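Local coordinates for protein acetyl-CoA C-acetyltransferase (Syntrophomonas wolfei subsp. wolfei, PDB 7N7Z) that probably catalyses the thiolase reaction, the reversible condensation of two acetyl-CoA molecules to acetoacetyl-CoA and free CoA, at residues G295-M300 against L328-M333; I282-V287 against S393-L398. All blocks are in the same frame, centred on the assembly; numbering follows the deposited sequence.

Interaction 1: residues G295-M300 against L328-M333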
loop_
_atom_site.group_PDB
_atom_site.type_symbol
_atom_site.label_atom_id
_atom_site.label_comp_id
_atom_site.label_asym_id
_atom_site.label_seq_id
_atom_site.Cartn_x
_atom_site.Cartn_y
_atom_site.Cartn_z
ATOM N N GLY B 295 11.003 -28.152 21.491
ATOM C CA GLY B 295 12.209 -28.440 20.749
ATOM C C GLY B 295 13.438 -28.626 21.619
ATOM O O GLY B 295 14.204 -29.580 21.447
ATOM N N PRO B 296 13.665 -27.707 22.562
ATOM C CA PRO B 296 14.835 -27.852 23.443
ATOM C C PRO B 296 14.860 -29.166 24.202
ATOM O O PRO B 296 15.944 -29.642 24.561
ATOM C CB PRO B 296 14.710 -26.651 24.391
ATOM C CG PRO B 296 13.909 -25.648 23.628
ATOM C CD PRO B 296 12.943 -26.446 22.803
ATOM N N ALA B 297 13.697 -29.771 24.458
ATOM C CA ALA B 297 13.666 -31.041 25.173
ATOM C C ALA B 297 14.190 -32.193 24.327
ATOM O O ALA B 297 14.499 -33.256 24.877
ATOM C CB ALA B 297 12.242 -31.344 25.639
ATOM N N VAL B 298 14.294 -32.013 23.010
ATOM C CA VAL B 298 14.876 -33.020 22.140
ATOM C C VAL B 298 16.239 -32.600 21.601
ATOM O O VAL B 298 17.060 -33.469 21.285
ATOM C CB VAL B 298 13.918 -33.372 20.980
ATOM C CG1 VAL B 298 12.676 -34.075 21.510
ATOM C CG2 VAL B 298 13.536 -32.129 20.189
ATOM N N ALA B 299 16.510 -31.298 21.494
ATOM C CA ALA B 299 17.809 -30.844 21.015
ATOM C C ALA B 299 18.873 -30.944 22.102
ATOM O O ALA B 299 20.007 -31.353 21.828
ATOM C CB ALA B 299 17.706 -29.406 20.504
ATOM N N MET B 300 18.529 -30.577 23.336
ATOM C CA MET B 300 19.516 -30.612 24.412
ATOM C C MET B 300 20.057 -32.015 24.653
ATOM O O MET B 300 21.289 -32.175 24.713
ATOM C CB MET B 300 18.906 -30.023 25.688
ATOM C CG MET B 300 18.705 -28.521 25.636
ATOM S SD MET B 300 17.622 -27.941 26.955
ATOM C CE MET B 300 18.731 -28.016 28.358
ATOM N N LEU B 328 7.847 -24.616 31.020
ATOM C CA LEU B 328 7.350 -25.662 31.906
ATOM C C LEU B 328 7.046 -26.941 31.139
ATOM O O LEU B 328 7.125 -28.037 31.705
ATOM C CB LEU B 328 6.108 -25.169 32.649
ATOM C CG LEU B 328 6.308 -23.948 33.552
ATOM C CD1 LEU B 328 5.028 -23.637 34.308
ATOM C CD2 LEU B 328 7.461 -24.148 34.528
ATOM N N GLY B 329 6.702 -26.827 29.856
ATOM C CA GLY B 329 6.573 -28.016 29.032
ATOM C C GLY B 329 7.913 -28.674 28.768
ATOM O O GLY B 329 8.017 -29.904 28.740
ATOM N N VAL B 330 8.958 -27.867 28.574
ATOM C CA VAL B 330 10.295 -28.419 28.381
ATOM C C VAL B 330 10.754 -29.142 29.640
ATOM O O VAL B 330 11.316 -30.243 29.573
ATOM C CB VAL B 330 11.279 -27.305 27.976
ATOM C CG1 VAL B 330 12.716 -27.784 28.115
ATOM C CG2 VAL B 330 11.000 -26.843 26.554
ATOM N N VAL B 331 10.526 -28.535 30.808
ATOM C CA VAL B 331 10.863 -29.194 32.068
ATOM C C VAL B 331 10.177 -30.550 32.154
ATOM O O VAL B 331 10.785 -31.547 32.562
ATOM C CB VAL B 331 10.481 -28.299 33.263
ATOM C CG1 VAL B 331 10.704 -29.040 34.577
ATOM C CG2 VAL B 331 11.276 -27.007 33.242
ATOM N N ARG B 332 8.901 -30.608 31.771
ATOM C CA ARG B 332 8.157 -31.858 31.865
ATOM C C ARG B 332 8.688 -32.890 30.879
ATOM O O ARG B 332 8.969 -34.035 31.254
ATOM C CB ARG B 332 6.669 -31.599 31.628
ATOM C CG ARG B 332 5.768 -32.751 32.045
ATOM C CD ARG B 332 5.531 -32.765 33.547
ATOM N NE ARG B 332 4.750 -31.616 33.986
ATOM C CZ ARG B 332 3.435 -31.505 33.846
ATOM N NH1 ARG B 332 2.717 -32.461 33.279
ATOM N NH2 ARG B 332 2.827 -30.406 34.283
ATOM N N MET B 333 8.835 -32.507 29.608
ATOM C CA MET B 333 9.326 -33.458 28.616
ATOM C C MET B 333 10.730 -33.936 28.964
ATOM O O MET B 333 11.061 -35.110 28.762
ATOM C CB MET B 333 9.307 -32.833 27.221
ATOM C CG MET B 333 9.817 -33.776 26.138
ATOM S SD MET B 333 9.571 -33.171 24.458
ATOM C CE MET B 333 10.044 -34.623 23.517
#

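Interaction 2: residues I282-V287 against S393-L398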
loop_
_atom_site.group_PDB
_atom_site.type_symbol
_atom_site.label_atom_id
_atom_site.label_comp_id
_atom_site.label_asym_id
_atom_site.label_seq_id
_atom_site.Cartn_x
_atom_site.Cartn_y
_atom_site.Cartn_z
ATOM N N ILE B 282 27.008 -28.682 18.554
ATOM C CA ILE B 282 25.940 -27.828 18.046
ATOM C C ILE B 282 25.157 -28.626 17.013
ATOM O O ILE B 282 25.745 -29.271 16.139
ATOM C CB ILE B 282 26.501 -26.526 17.446
ATOM C CG1 ILE B 282 25.359 -25.609 17.004
ATOM C CG2 ILE B 282 27.427 -26.830 16.278
ATOM C CD1 ILE B 282 25.775 -24.166 16.820
ATOM N N CYS B 283 23.832 -28.599 17.104
ATOM C CA CYS B 283 23.008 -29.406 16.215
ATOM C C CYS B 283 21.573 -28.906 16.288
ATOM O O CYS B 283 21.225 -28.070 17.124
ATOM C CB CYS B 283 23.084 -30.891 16.581
ATOM S SG CYS B 283 22.414 -31.297 18.213
ATOM N N SER B 284 20.748 -29.433 15.388
ATOM C CA SER B 284 19.322 -29.160 15.363
ATOM C C SER B 284 18.546 -30.440 15.641
ATOM O O SER B 284 19.069 -31.553 15.526
ATOM C CB SER B 284 18.892 -28.579 14.009
ATOM O OG SER B 284 19.658 -27.436 13.674
ATOM N N GLU B 285 17.283 -30.266 16.020
ATOM C CA GLU B 285 16.367 -31.385 16.202
ATOM C C GLU B 285 14.950 -30.843 16.319
ATOM O O GLU B 285 14.673 -29.990 17.169
ATOM C CB GLU B 285 16.738 -32.212 17.432
ATOM C CG GLU B 285 15.871 -33.455 17.621
ATOM C CD GLU B 285 16.167 -34.544 16.603
ATOM O OE1 GLU B 285 17.199 -34.447 15.903
ATOM O OE2 GLU B 285 15.365 -35.497 16.498
ATOM N N GLY B 286 14.049 -31.330 15.473
ATOM C CA GLY B 286 12.732 -30.755 15.347
ATOM C C GLY B 286 11.674 -31.461 16.172
ATOM O O GLY B 286 11.846 -32.593 16.618
ATOM N N VAL B 287 10.571 -30.745 16.384
ATOM C CA VAL B 287 9.343 -31.297 16.930
ATOM C C VAL B 287 8.197 -30.762 16.080
ATOM O O VAL B 287 8.376 -29.863 15.258
ATOM C CB VAL B 287 9.138 -30.942 18.418
ATOM C CG1 VAL B 287 10.234 -31.566 19.269
ATOM C CG2 VAL B 287 9.101 -29.435 18.612
ATOM N N SER B 393 12.093 -26.969 14.258
ATOM C CA SER B 393 13.516 -27.279 14.171
ATOM C C SER B 393 14.325 -26.492 15.196
ATOM O O SER B 393 14.845 -25.415 14.890
ATOM C CB SER B 393 14.034 -26.995 12.759
ATOM O OG SER B 393 13.450 -27.878 11.814
ATOM N N ALA B 394 14.448 -27.031 16.407
ATOM C CA ALA B 394 15.162 -26.365 17.484
ATOM C C ALA B 394 16.652 -26.696 17.433
ATOM O O ALA B 394 17.095 -27.588 16.708
ATOM C CB ALA B 394 14.575 -26.765 18.837
ATOM N N MET B 395 17.430 -25.963 18.229
ATOM C CA MET B 395 18.877 -26.101 18.227
ATOM C C MET B 395 19.407 -26.077 19.653
ATOM O O MET B 395 18.761 -25.574 20.576
ATOM C CB MET B 395 19.549 -24.988 17.413
ATOM C CG MET B 395 19.623 -25.271 15.924
ATOM S SD MET B 395 20.520 -23.993 15.024
ATOM C CE MET B 395 22.185 -24.658 15.076
ATOM N N ALA B 396 20.606 -26.633 19.813
ATOM C CA ALA B 396 21.333 -26.600 21.073
ATOM C C ALA B 396 22.821 -26.647 20.761
ATOM O O ALA B 396 23.235 -27.197 19.739
ATOM C CB ALA B 396 20.938 -27.763 21.990
ATOM N N SER B 397 23.621 -26.060 21.648
ATOM C CA SER B 397 25.061 -26.003 21.446
ATOM C C SER B 397 25.758 -26.061 22.796
ATOM O O SER B 397 25.210 -25.627 23.813
ATOM C CB SER B 397 25.472 -24.735 20.687
ATOM O OG SER B 397 24.966 -23.573 21.320
ATOM N N LEU B 398 26.977 -26.601 22.791
ATOM C CA LEU B 398 27.772 -26.773 23.998
ATOM C C LEU B 398 29.155 -26.172 23.795
ATOM O O LEU B 398 29.718 -26.238 22.698
ATOM C CB LEU B 398 27.898 -28.250 24.375
ATOM C CG LEU B 398 26.576 -28.955 24.676
ATOM C CD1 LEU B 398 26.745 -30.464 24.576
ATOM C CD2 LEU B 398 26.055 -28.557 26.048
#

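Interaction 1: residues G295-M300 against L328-M333
Met333 runs its extended side chain along the methyl of Ala297 and ends on Val298; together with Val330 it joins helix 324-336 to the start of helix 296-307. Its CG stands anti to the backbone N (chi1 180°), and the two further torsions are also close to trans, which draws the chain out straight past the neighbouring helix. Met333 CB and CG line up beside the same methyl as the sulfur, with Ala297 CB 3.4 Å from Met333 SD. At the far end Met333 CE meets Val298 CG1 at 3.4 Å, the two side chains crossing obliquely. This packing is tight, since the pairs made by CG and CE are both shorter than ordinary carbon contacts.

The two helices belong to the C-terminal half of the thiolase fold, and the axes of 296-300 and 328-333 come within 9.3 Å and cross at -50°. Where they are nearest, the alanine faces Val330, with 5.3 Å between Ala297 CA and Val330 CA. Val330 splits its branches between two neighbours, CG1 turning to the Ala297 methyl and CG2 to the ring of Pro296, where it lies 4.2 Å from Pro296 CD. The proline also touches Cys388, a predicted active-site residue, and Ser386.

Interaction 2: residues I282-V287 against S393-L398
Strands 277-285 and 394-400 are antiparallel neighbours in the mixed sheet of the C-terminal half of the thiolase fold, and Ile282-Glu285 pairs with Ala394-Ser397. Cys283 and Ala396 form one hydrogen-bonded pair: Cys283 N donates to Ala396 O at 3.0 Å, and Ala396 N returns a bond to Cys283 O, each donor lying nearly along the C=O axis. Glu285 and Ala394 form the other. Glu285 N reaches Ala394 O at 2.8 Å, whereas the return bond from Ala394 N to Glu285 O, 3.1 Å long, arrives from above the carbonyl plane with a C=O...N angle of only 121°, where the strand runs into Gly286.

The sheet face bearing Ile282, Ser284, Met395 and Ser397 is covered by helix 94-107, as expected of the layered thiolase architecture. Here Met395 sets CG beside its backbone N (chi1 -84°), bringing CG to 3.1 Å from Ser284 OG. A bend at chi3 (91°) then carries Met395 CE over to Ile282 CG1, 3.8 Å away; one side chain thus touches both Ser284 and Ile282. Ile282 CG1 also lies against Ser397 CB at 3.8 Å. With an alanine here in place of Met395, Ile282 CG1 and Ser284 OG would probably lose the side chain that lies against them, opening a gap under Met96 and Arg97.

The other face carries Cys283 and Ala396, both packed on Val303 of helix 296-307, and Glu285, whose OE1 forms a salt bridge with Lys302. Just beyond the paired strands Gly286 CA lies 3.8 Å from Ser393 CA, and Ser393 OG is hydrogen-bonded to Ser83 O of the second subunit.

Overall arrangement
After the N-terminal half, which holds neither contact, the chain enters strand 277-285, turns through a loop into helix 296-307, forms strand 316-319 and enters helix 324-336. There interaction 1 closes its loop of 27 residues. The chain runs on through helix 360-378 and strand 382-387 before strand 394-400 returns beside strand 277-285, so interaction 2 closes a loop of 105 residues with interaction 1 nested inside. The contacts touch directly: Gly295 CA lies 3.5 Å from Ala394 CB, and Val298 CG2 is 3.5 Å from Val287 CG1. Helix 296-307 thus joins the paired strands of interaction 2 to helix 324-336, all within the thiolase C-terminal domain.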